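Local coordinates for protein alpha-galacturonidase (Bacillus subtilis, PDB 3FEF) that hydrolyses alpha-1,4-di-galacturonate to free galacturonate, as a family 4 glycosidase dependent on NAD(+) and manganese, at residues 93-103 / 428-436; 227-238 / 250-260. All coordinates share one frame; numbering follows the deposited sequence.

Contact 1 and contact 2 lie at separate places in the subunit, with centres about 32 Å apart and nearest atoms about 16 Å apart, and contact 2 is nested in the long chain loop that contact 1 closes. Both are partly buried and peripheral, and they share no helix. Contact 1 joins the Rossmann-like N-terminal part, through helix 88-96 and the turns after it, to the last modelled helix, 425-435; it is mainly aliphatic, with one salt bridge on its solvent side. Contact 2 joins neighbouring pieces of the C-terminal part, helices 220-231 and 253-262, round a buried phenylalanine, and relies far more on backbone carbonyls as acceptors.

Contact 1: residues 93-103 / 428-436; sequences VDVHLPERCGI and AEQLFNDML
Leu431 swings its CG away from the backbone N (chi1 176°), which carries its two methyl groups onto Pro98, CD1 resting 3.8 Å from the CA of Pro98 while CD2 lies against the ring at CB. Met435 has its CG beside the backbone N instead, and a bend at chi3 (79°) brings the terminal methyl back to the backbone of Asp94, where CE is 3.3 Å from the carbonyl O. The selenium of this selenomethionine lies 3.8 Å from Pro98 CG, its chain crossing the proline at about a right angle. Leu97 runs past Leu431 and Met435 in the opposite direction: its CG meets Leu431 CD1, and its CD2 touches Met435 CG and the CB of Asp434. Val93 CG1 reaches Met435 CG at 4.1 Å.

The pairing joins the Rossmann-like N-terminal part of this family 4 glycosidase, which probably binds NAD(+) and where helix 88-96 runs into successive turns, to the C-terminal helix 425-435. Helix 112-136 backs the same cluster, Pro113 touching Pro98 and Ile117 touching Met435, while Phe415 of helix 408-417 packs on Leu431. Cys101 SG and Ile103 CD1 lie farther along the flank of Leu431, both nearest CD2. Cutting Leu431 back to an alanine is likely to open a gap beside Pro98 and Leu97 and to take from Cys101 and Ile103 the methyl they pack against.

Toward solvent the extended Arg100 chain reaches across to helix 425-435 and forms a salt bridge with Asp434. Its NH2 is modelled very close to OD2, and NH1 adds a weak bond of 3.0 Å to the same oxygen; the guanidinium and carboxylate planes stand 87° apart. Leu431 CD1 lies over one face of the guanidinium.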
loop_
_atom_site.group_PDB
_atom_site.type_symbol
_atom_site.label_atom_id
_atom_site.label_comp_id
_atom_site.label_asym_id
_atom_site.label_seq_id
_atom_site.Cartn_x
_atom_site.Cartn_y
_atom_site.Cartn_z
ATOM N N VAL A 93 2.748 3.084 -41.475
ATOM C CA VAL A 93 4.012 3.221 -40.760
ATOM C C VAL A 93 3.986 2.448 -39.422
ATOM O O VAL A 93 4.814 1.579 -39.208
ATOM C CB VAL A 93 4.363 4.697 -40.528
ATOM C CG1 VAL A 93 5.685 4.823 -39.753
ATOM C CG2 VAL A 93 4.442 5.431 -41.870
ATOM N N ASP A 94 3.031 2.739 -38.544
ATOM C CA ASP A 94 2.912 1.969 -37.291
ATOM C C ASP A 94 3.114 0.473 -37.562
ATOM O O ASP A 94 3.947 -0.183 -36.954
ATOM C CB ASP A 94 1.520 2.128 -36.656
ATOM C CG ASP A 94 1.187 3.558 -36.284
ATOM O OD1 ASP A 94 2.104 4.396 -36.247
ATOM O OD2 ASP A 94 -0.001 3.842 -36.012
ATOM N N VAL A 95 2.326 -0.059 -38.479
ATOM C CA VAL A 95 2.232 -1.501 -38.656
ATOM C C VAL A 95 3.315 -2.119 -39.543
ATOM O O VAL A 95 3.746 -3.228 -39.281
ATOM C CB VAL A 95 0.821 -1.895 -39.160
ATOM C CG1 VAL A 95 0.685 -3.401 -39.275
ATOM C CG2 VAL A 95 -0.246 -1.325 -38.211
ATOM N N HIS A 96 3.770 -1.425 -40.581
ATOM C CA HIS A 96 4.656 -2.083 -41.562
ATOM C C HIS A 96 6.140 -1.699 -41.559
ATOM O O HIS A 96 7.004 -2.533 -41.880
ATOM C CB HIS A 96 4.069 -1.989 -42.984
ATOM C CG HIS A 96 2.798 -2.757 -43.149
ATOM N ND1 HIS A 96 2.764 -4.135 -43.185
ATOM C CD2 HIS A 96 1.510 -2.345 -43.245
ATOM C CE1 HIS A 96 1.514 -4.538 -43.319
ATOM N NE2 HIS A 96 0.732 -3.472 -43.357
ATOM N N LEU A 97 6.453 -0.474 -41.166
ATOM C CA LEU A 97 7.858 -0.057 -41.166
ATOM C C LEU A 97 8.772 -0.981 -40.339
ATOM O O LEU A 97 9.864 -1.302 -40.745
ATOM C CB LEU A 97 8.000 1.399 -40.717
ATOM C CG LEU A 97 9.387 1.990 -40.985
ATOM C CD1 LEU A 97 9.781 1.846 -42.475
ATOM C CD2 LEU A 97 9.453 3.452 -40.550
ATOM N N PRO A 98 8.328 -1.420 -39.162
ATOM C CA PRO A 98 9.297 -2.225 -38.399
ATOM C C PRO A 98 9.722 -3.525 -39.083
ATOM O O PRO A 98 10.648 -4.193 -38.619
ATOM C CB PRO A 98 8.540 -2.527 -37.105
ATOM C CG PRO A 98 7.585 -1.357 -36.974
ATOM C CD PRO A 98 7.119 -1.110 -38.378
ATOM N N GLU A 99 9.044 -3.888 -40.167
ATOM C CA GLU A 99 9.358 -5.121 -40.899
ATOM C C GLU A 99 10.727 -5.038 -41.549
ATOM O O GLU A 99 11.361 -6.058 -41.804
ATOM C CB GLU A 99 8.295 -5.429 -41.964
ATOM C CG GLU A 99 6.896 -5.599 -41.387
ATOM C CD GLU A 99 5.818 -5.856 -42.438
ATOM O OE1 GLU A 99 6.117 -5.828 -43.663
ATOM O OE2 GLU A 99 4.651 -6.068 -42.027
ATOM N N ARG A 100 11.177 -3.821 -41.827
ATOM C CA ARG A 100 12.530 -3.618 -42.331
ATOM C C ARG A 100 13.568 -4.054 -41.307
ATOM O O ARG A 100 14.702 -4.340 -41.667
ATOM C CB ARG A 100 12.753 -2.151 -42.635
ATOM C CG ARG A 100 13.265 -1.367 -41.439
ATOM C CD ARG A 100 13.507 0.046 -41.875
ATOM N NE ARG A 100 13.981 0.898 -40.802
ATOM C CZ ARG A 100 13.908 2.218 -40.843
ATOM N NH1 ARG A 100 13.382 2.808 -41.907
ATOM N NH2 ARG A 100 14.358 2.943 -39.831
ATOM N N CYS A 101 13.190 -4.087 -40.031
ATOM C CA CYS A 101 14.083 -4.609 -38.988
ATOM C C CYS A 101 13.693 -6.006 -38.547
ATOM O O CYS A 101 14.166 -6.480 -37.518
ATOM C CB CYS A 101 14.070 -3.716 -37.756
ATOM S SG CYS A 101 14.571 -2.036 -38.091
ATOM N N GLY A 102 12.802 -6.649 -39.292
ATOM C CA GLY A 102 12.420 -8.026 -38.979
ATOM C C GLY A 102 11.284 -8.195 -37.980
ATOM O O GLY A 102 11.014 -9.308 -37.524
ATOM N N ILE A 103 10.609 -7.100 -37.646
ATOM C CA ILE A 103 9.523 -7.139 -36.678
ATOM C C ILE A 103 8.166 -7.150 -37.363
ATOM O O ILE A 103 7.820 -6.197 -38.065
ATOM C CB ILE A 103 9.581 -5.918 -35.740
ATOM C CG1 ILE A 103 10.881 -5.951 -34.925
ATOM C CG2 ILE A 103 8.332 -5.876 -34.839
ATOM C CD1 ILE A 103 11.156 -4.686 -34.164
ATOM N N ALA A 428 16.954 0.260 -33.313
ATOM C CA ALA A 428 15.679 0.652 -32.713
ATOM C C ALA A 428 15.507 2.175 -32.663
ATOM O O ALA A 428 14.405 2.709 -32.891
ATOM C CB ALA A 428 15.526 0.043 -31.345
ATOM N N GLU A 429 16.594 2.884 -32.382
ATOM C CA GLU A 429 16.519 4.340 -32.293
ATOM C C GLU A 429 16.194 4.909 -33.655
ATOM O O GLU A 429 15.428 5.848 -33.785
ATOM C CB GLU A 429 17.835 4.924 -31.779
ATOM C CG GLU A 429 17.762 6.391 -31.413
ATOM C CD GLU A 429 18.911 6.816 -30.493
ATOM O OE1 GLU A 429 20.001 6.183 -30.548
ATOM O OE2 GLU A 429 18.717 7.773 -29.709
ATOM N N GLN A 430 16.794 4.329 -34.679
ATOM C CA GLN A 430 16.549 4.788 -36.033
ATOM C C GLN A 430 15.105 4.461 -36.452
ATOM O O GLN A 430 14.369 5.330 -36.938
ATOM C CB GLN A 430 17.569 4.178 -36.993
ATOM C CG GLN A 430 17.456 4.715 -38.411
ATOM C CD GLN A 430 17.877 6.170 -38.502
ATOM O OE1 GLN A 430 19.023 6.503 -38.226
ATOM N NE2 GLN A 430 16.944 7.045 -38.884
ATOM N N LEU A 431 14.694 3.217 -36.245
ATOM C CA LEU A 431 13.288 2.849 -36.457
ATOM C C LEU A 431 12.343 3.802 -35.711
ATOM O O LEU A 431 11.427 4.361 -36.299
ATOM C CB LEU A 431 13.035 1.391 -36.031
ATOM C CG LEU A 431 11.578 0.906 -36.114
ATOM C CD1 LEU A 431 11.069 1.034 -37.524
ATOM C CD2 LEU A 431 11.467 -0.528 -35.645
ATOM N N PHE A 432 12.578 3.999 -34.417
ATOM C CA PHE A 432 11.701 4.835 -33.599
ATOM C C PHE A 432 11.575 6.254 -34.166
ATOM O O PHE A 432 10.475 6.761 -34.336
ATOM C CB PHE A 432 12.209 4.857 -32.151
ATOM C CG PHE A 432 11.443 5.788 -31.215
ATOM C CD1 PHE A 432 10.249 5.395 -30.639
ATOM C CD2 PHE A 432 11.973 7.023 -30.854
ATOM C CE1 PHE A 432 9.569 6.236 -29.749
ATOM C CE2 PHE A 432 11.295 7.877 -29.976
ATOM C CZ PHE A 432 10.101 7.486 -29.422
ATOM N N ASN A 433 12.699 6.898 -34.446
ATOM C CA ASN A 433 12.679 8.243 -35.036
ATOM C C ASN A 433 11.963 8.310 -36.389
ATOM O O ASN A 433 11.246 9.265 -36.670
ATOM C CB ASN A 433 14.099 8.795 -35.163
ATOM C CG ASN A 433 14.740 9.068 -33.809
ATOM O OD1 ASN A 433 14.047 9.330 -32.823
ATOM N ND2 ASN A 433 16.067 9.012 -33.759
ATOM N N ASP A 434 12.151 7.290 -37.221
ATOM C CA ASP A 434 11.465 7.236 -38.512
ATOM C C ASP A 434 9.950 7.172 -38.328
ATOM O O ASP A 434 9.195 7.788 -39.086
ATOM C CB ASP A 434 11.950 6.046 -39.337
ATOM C CG ASP A 434 13.347 6.253 -39.897
ATOM O OD1 ASP A 434 13.787 7.415 -39.936
ATOM O OD2 ASP A 434 14.021 5.268 -40.288
HETATM N N MSE A 435 9.514 6.432 -37.312
HETATM C CA MSE A 435 8.092 6.240 -37.054
HETATM C C MSE A 435 7.459 7.490 -36.457
HETATM O O MSE A 435 6.280 7.756 -36.669
HETATM C CB MSE A 435 7.860 5.030 -36.128
HETATM C CG MSE A 435 8.195 3.710 -36.775
HETATM SE SE MSE A 435 7.967 2.208 -35.574
HETATM C CE MSE A 435 6.015 2.018 -35.662
ATOM N N LEU A 436 8.231 8.246 -35.691
ATOM C CA LEU A 436 7.707 9.476 -35.107
ATOM C C LEU A 436 7.173 10.438 -36.165
ATOM O O LEU A 436 6.243 11.215 -35.894
ATOM C CB LEU A 436 8.783 10.180 -34.293
ATOM C CG LEU A 436 8.929 9.742 -32.835
ATOM C CD1 LEU A 436 9.800 10.754 -32.101
ATOM C CD2 LEU A 436 7.571 9.614 -32.144
#

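Contact 2: residues 227-238 / 250-260; sequences FSAHYGESGYEL and SAHRVAFDLFE
Phe256 turns the edge of its ring toward the face of Phe227 in an offset edge-to-face pair, centroids 5.7 Å apart and planes at 85°. The ring sits between two helices of the family 4 C-terminal domain, 220-231 and 253-262, whose short segments cross at -124° with axes 9.7 Å apart. Ser228 CA makes an off-centre CH-pi contact with Phe256, while Tyr236 CB lies at the ring edge, 3.9 Å from CE2. One turn on from Phe256, Glu260 OE2 accepts from Ser228 OG in a bond modelled as very short.

Arg253 bends at chi2 and chi3 (66°), which lays its guanidinium beside the turn that follows helix 220-231. NE donates to Gly232 O at 2.9 Å, in the planes of both groups, and Glu233 O sits over one guanidinium face; a water donates to both Gly232 O and Arg253 O. The other end, NH1, binds Val287 O, and Trp288 adds a cation-pi contact.

Gly235 passes so close to Ala251 that a CB would clash with the alanine methyl. Just beyond it, Tyr236 N donates to Ala251 O at 2.7 Å. His252, the N-cap residue of helix 253-262, then points ND1 at Tyr236 O, 2.6 Å away and exactly in the imidazole plane, with the bond nearly along the C=O axis.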
loop_
_atom_site.group_PDB
_atom_site.type_symbol
_atom_site.label_atom_id
_atom_site.label_comp_id
_atom_site.label_asym_id
_atom_site.label_seq_id
_atom_site.Cartn_x
_atom_site.Cartn_y
_atom_site.Cartn_z
ATOM N N PHE A 227 -10.156 -30.074 -23.687
ATOM C CA PHE A 227 -10.396 -29.431 -24.951
ATOM C C PHE A 227 -9.087 -29.007 -25.608
ATOM O O PHE A 227 -8.880 -29.189 -26.803
ATOM C CB PHE A 227 -11.246 -28.197 -24.664
ATOM C CG PHE A 227 -11.916 -27.638 -25.854
ATOM C CD1 PHE A 227 -12.687 -28.451 -26.663
ATOM C CD2 PHE A 227 -11.819 -26.278 -26.138
ATOM C CE1 PHE A 227 -13.323 -27.934 -27.755
ATOM C CE2 PHE A 227 -12.458 -25.737 -27.229
ATOM C CZ PHE A 227 -13.217 -26.567 -28.047
ATOM N N SER A 228 -8.204 -28.424 -24.805
ATOM C CA SER A 228 -6.932 -27.941 -25.288
ATOM C C SER A 228 -5.996 -29.085 -25.666
ATOM O O SER A 228 -5.217 -28.964 -26.611
ATOM C CB SER A 228 -6.262 -27.078 -24.225
ATOM O OG SER A 228 -4.928 -26.799 -24.615
ATOM N N ALA A 229 -6.060 -30.190 -24.924
ATOM C CA ALA A 229 -5.199 -31.327 -25.219
ATOM C C ALA A 229 -5.650 -31.967 -26.515
ATOM O O ALA A 229 -4.840 -32.431 -27.303
ATOM C CB ALA A 229 -5.226 -32.341 -24.100
ATOM N N HIS A 230 -6.953 -31.975 -26.749
ATOM C CA HIS A 230 -7.454 -32.603 -27.941
ATOM C C HIS A 230 -7.249 -31.792 -29.224
ATOM O O HIS A 230 -6.970 -32.363 -30.272
ATOM C CB HIS A 230 -8.923 -32.995 -27.779
ATOM C CG HIS A 230 -9.337 -34.098 -28.695
ATOM N ND1 HIS A 230 -10.186 -33.900 -29.765
ATOM C CD2 HIS A 230 -8.980 -35.404 -28.732
ATOM C CE1 HIS A 230 -10.349 -35.043 -30.412
ATOM N NE2 HIS A 230 -9.628 -35.970 -29.805
ATOM N N TYR A 231 -7.377 -30.472 -29.157
ATOM C CA TYR A 231 -7.298 -29.651 -30.371
ATOM C C TYR A 231 -6.092 -28.736 -30.431
ATOM O O TYR A 231 -6.016 -27.856 -31.287
ATOM C CB TYR A 231 -8.566 -28.811 -30.524
ATOM C CG TYR A 231 -9.820 -29.628 -30.687
ATOM C CD1 TYR A 231 -10.102 -30.260 -31.894
ATOM C CD2 TYR A 231 -10.725 -29.768 -29.640
ATOM C CE1 TYR A 231 -11.257 -31.009 -32.060
ATOM C CE2 TYR A 231 -11.875 -30.520 -29.790
ATOM C CZ TYR A 231 -12.133 -31.140 -31.007
ATOM O OH TYR A 231 -13.278 -31.881 -31.179
ATOM N N GLY A 232 -5.165 -28.931 -29.509
ATOM C CA GLY A 232 -3.949 -28.128 -29.438
ATOM C C GLY A 232 -3.162 -28.094 -30.734
ATOM O O GLY A 232 -2.705 -27.028 -31.160
ATOM N N GLU A 233 -3.001 -29.258 -31.361
ATOM C CA GLU A 233 -2.263 -29.371 -32.620
ATOM C C GLU A 233 -3.101 -28.892 -33.792
ATOM O O GLU A 233 -2.687 -28.023 -34.551
ATOM C CB GLU A 233 -1.834 -30.821 -32.861
ATOM C CG GLU A 233 -1.093 -31.428 -31.686
ATOM C CD GLU A 233 0.289 -30.830 -31.509
ATOM O OE1 GLU A 233 1.000 -30.670 -32.529
ATOM O OE2 GLU A 233 0.664 -30.516 -30.358
ATOM N N SER A 234 -4.300 -29.449 -33.928
ATOM C CA SER A 234 -5.115 -29.163 -35.110
ATOM C C SER A 234 -5.811 -27.810 -35.029
ATOM O O SER A 234 -6.211 -27.259 -36.047
ATOM C CB SER A 234 -6.170 -30.248 -35.285
ATOM O OG SER A 234 -7.047 -30.243 -34.170
ATOM N N GLY A 235 -5.964 -27.281 -33.819
ATOM C CA GLY A 235 -6.745 -26.078 -33.634
ATOM C C GLY A 235 -8.199 -26.461 -33.474
ATOM O O GLY A 235 -8.559 -27.634 -33.631
ATOM N N TYR A 236 -9.036 -25.484 -33.147
ATOM C CA TYR A 236 -10.455 -25.728 -33.075
ATOM C C TYR A 236 -11.209 -24.554 -33.668
ATOM O O TYR A 236 -10.943 -23.395 -33.328
ATOM C CB TYR A 236 -10.899 -25.958 -31.631
ATOM C CG TYR A 236 -12.384 -26.186 -31.541
ATOM C CD1 TYR A 236 -12.904 -27.470 -31.493
ATOM C CD2 TYR A 236 -13.271 -25.115 -31.549
ATOM C CE1 TYR A 236 -14.263 -27.683 -31.434
ATOM C CE2 TYR A 236 -14.629 -25.317 -31.492
ATOM C CZ TYR A 236 -15.117 -26.604 -31.434
ATOM O OH TYR A 236 -16.473 -26.815 -31.379
ATOM N N GLU A 237 -12.152 -24.851 -34.551
ATOM C CA GLU A 237 -12.870 -23.807 -35.265
ATOM C C GLU A 237 -14.344 -23.728 -34.854
ATOM O O GLU A 237 -15.025 -24.746 -34.713
ATOM C CB GLU A 237 -12.753 -24.032 -36.777
ATOM C CG GLU A 237 -11.382 -23.695 -37.350
ATOM C CD GLU A 237 -11.143 -24.300 -38.725
ATOM O OE1 GLU A 237 -11.333 -25.528 -38.885
ATOM O OE2 GLU A 237 -10.751 -23.553 -39.646
ATOM N N LEU A 238 -14.836 -22.512 -34.669
ATOM C CA LEU A 238 -16.223 -22.312 -34.281
ATOM C C LEU A 238 -17.167 -22.918 -35.325
ATOM O O LEU A 238 -16.843 -22.970 -36.516
ATOM C CB LEU A 238 -16.515 -20.816 -34.077
ATOM C CG LEU A 238 -15.650 -20.106 -33.027
ATOM C CD1 LEU A 238 -15.900 -18.587 -33.005
ATOM C CD2 LEU A 238 -15.881 -20.716 -31.665
ATOM N N SER A 250 -9.592 -17.566 -36.500
ATOM C CA SER A 250 -8.469 -18.384 -36.081
ATOM C C SER A 250 -8.967 -19.753 -35.688
ATOM O O SER A 250 -10.160 -20.002 -35.694
ATOM C CB SER A 250 -7.758 -17.738 -34.888
ATOM O OG SER A 250 -8.166 -18.334 -33.658
ATOM N N ALA A 251 -8.047 -20.645 -35.362
ATOM C CA ALA A 251 -8.419 -21.921 -34.780
ATOM C C ALA A 251 -7.939 -22.018 -33.320
ATOM O O ALA A 251 -7.782 -23.109 -32.794
ATOM C CB ALA A 251 -7.851 -23.078 -35.619
ATOM N N HIS A 252 -7.673 -20.876 -32.689
ATOM C CA HIS A 252 -7.361 -20.851 -31.260
ATOM C C HIS A 252 -6.106 -21.618 -30.836
ATOM O O HIS A 252 -5.950 -21.945 -29.655
ATOM C CB HIS A 252 -8.560 -21.371 -30.488
ATOM C CG HIS A 252 -9.831 -20.709 -30.886
ATOM N ND1 HIS A 252 -10.689 -21.251 -31.821
ATOM C CD2 HIS A 252 -10.366 -19.517 -30.526
ATOM C CE1 HIS A 252 -11.717 -20.439 -31.988
ATOM N NE2 HIS A 252 -11.547 -19.382 -31.214
ATOM N N ARG A 253 -5.232 -21.926 -31.792
ATOM C CA ARG A 253 -3.962 -22.567 -31.479
ATOM C C ARG A 253 -3.120 -21.737 -30.513
ATOM O O ARG A 253 -2.422 -22.285 -29.658
ATOM C CB ARG A 253 -3.167 -22.847 -32.758
ATOM C CG ARG A 253 -3.806 -23.947 -33.618
ATOM C CD ARG A 253 -2.754 -24.738 -34.392
ATOM N NE ARG A 253 -1.887 -25.506 -33.507
ATOM C CZ ARG A 253 -0.563 -25.490 -33.599
ATOM N NH1 ARG A 253 0.020 -24.758 -34.544
ATOM N NH2 ARG A 253 0.173 -26.213 -32.772
ATOM N N VAL A 254 -3.168 -20.418 -30.663
ATOM C CA VAL A 254 -2.371 -19.552 -29.805
ATOM C C VAL A 254 -2.928 -19.589 -28.377
ATOM O O VAL A 254 -2.175 -19.674 -27.409
ATOM C CB VAL A 254 -2.330 -18.092 -30.314
ATOM C CG1 VAL A 254 -1.527 -17.210 -29.321
ATOM C CG2 VAL A 254 -1.709 -18.020 -31.726
ATOM N N ALA A 255 -4.252 -19.545 -28.254
ATOM C CA ALA A 255 -4.890 -19.633 -26.958
ATOM C C ALA A 255 -4.606 -20.970 -26.276
ATOM O O ALA A 255 -4.383 -21.014 -25.064
ATOM C CB ALA A 255 -6.412 -19.396 -27.076
ATOM N N PHE A 256 -4.636 -22.064 -27.036
ATOM C CA PHE A 256 -4.340 -23.372 -26.442
ATOM C C PHE A 256 -2.902 -23.432 -25.971
ATOM O O PHE A 256 -2.612 -23.991 -24.919
ATOM C CB PHE A 256 -4.627 -24.531 -27.410
ATOM C CG PHE A 256 -6.080 -24.683 -27.747
ATOM C CD1 PHE A 256 -7.052 -24.507 -26.771
ATOM C CD2 PHE A 256 -6.481 -25.007 -29.031
ATOM C CE1 PHE A 256 -8.403 -24.637 -27.075
ATOM C CE2 PHE A 256 -7.843 -25.144 -29.340
ATOM C CZ PHE A 256 -8.797 -24.959 -28.366
ATOM N N ASP A 257 -2.005 -22.852 -26.754
ATOM C CA ASP A 257 -0.590 -22.877 -26.429
ATOM C C ASP A 257 -0.312 -22.070 -25.149
ATOM O O ASP A 257 0.428 -22.517 -24.294
ATOM C CB ASP A 257 0.226 -22.337 -27.610
ATOM C CG ASP A 257 1.727 -22.536 -27.433
ATOM O OD1 ASP A 257 2.164 -23.700 -27.473
ATOM O OD2 ASP A 257 2.470 -21.527 -27.262
ATOM N N LEU A 258 -0.915 -20.889 -25.021
ATOM C CA LEU A 258 -0.755 -20.074 -23.813
ATOM C C LEU A 258 -1.372 -20.758 -22.614
ATOM O O LEU A 258 -0.802 -20.723 -21.521
ATOM C CB LEU A 258 -1.384 -18.698 -23.983
ATOM C CG LEU A 258 -0.799 -17.917 -25.159
ATOM C CD1 LEU A 258 -1.280 -16.492 -25.161
ATOM C CD2 LEU A 258 0.706 -17.967 -25.134
ATOM N N PHE A 259 -2.529 -21.397 -22.801
ATOM C CA PHE A 259 -3.122 -22.150 -21.681
ATOM C C PHE A 259 -2.174 -23.212 -21.097
ATOM O O PHE A 259 -2.040 -23.310 -19.894
ATOM C CB PHE A 259 -4.449 -22.827 -22.030
ATOM C CG PHE A 259 -5.004 -23.647 -20.885
ATOM C CD1 PHE A 259 -5.713 -23.030 -19.852
ATOM C CD2 PHE A 259 -4.779 -25.019 -20.815
ATOM C CE1 PHE A 259 -6.216 -23.775 -18.769
ATOM C CE2 PHE A 259 -5.273 -25.781 -19.722
ATOM C CZ PHE A 259 -5.984 -25.158 -18.709
ATOM N N GLU A 260 -1.573 -24.031 -21.954
ATOM C CA GLU A 260 -0.655 -25.099 -21.515
ATOM C C GLU A 260 0.504 -24.519 -20.744
ATOM O O GLU A 260 1.006 -25.116 -19.808
ATOM C CB GLU A 260 -0.055 -25.834 -22.716
ATOM C CG GLU A 260 -1.079 -26.393 -23.643
ATOM C CD GLU A 260 -1.899 -27.434 -22.959
ATOM O OE1 GLU A 260 -1.348 -28.060 -22.030
ATOM O OE2 GLU A 260 -3.083 -27.618 -23.331
HETATM O O HOH W 1 -1.808 -24.896 -29.709
#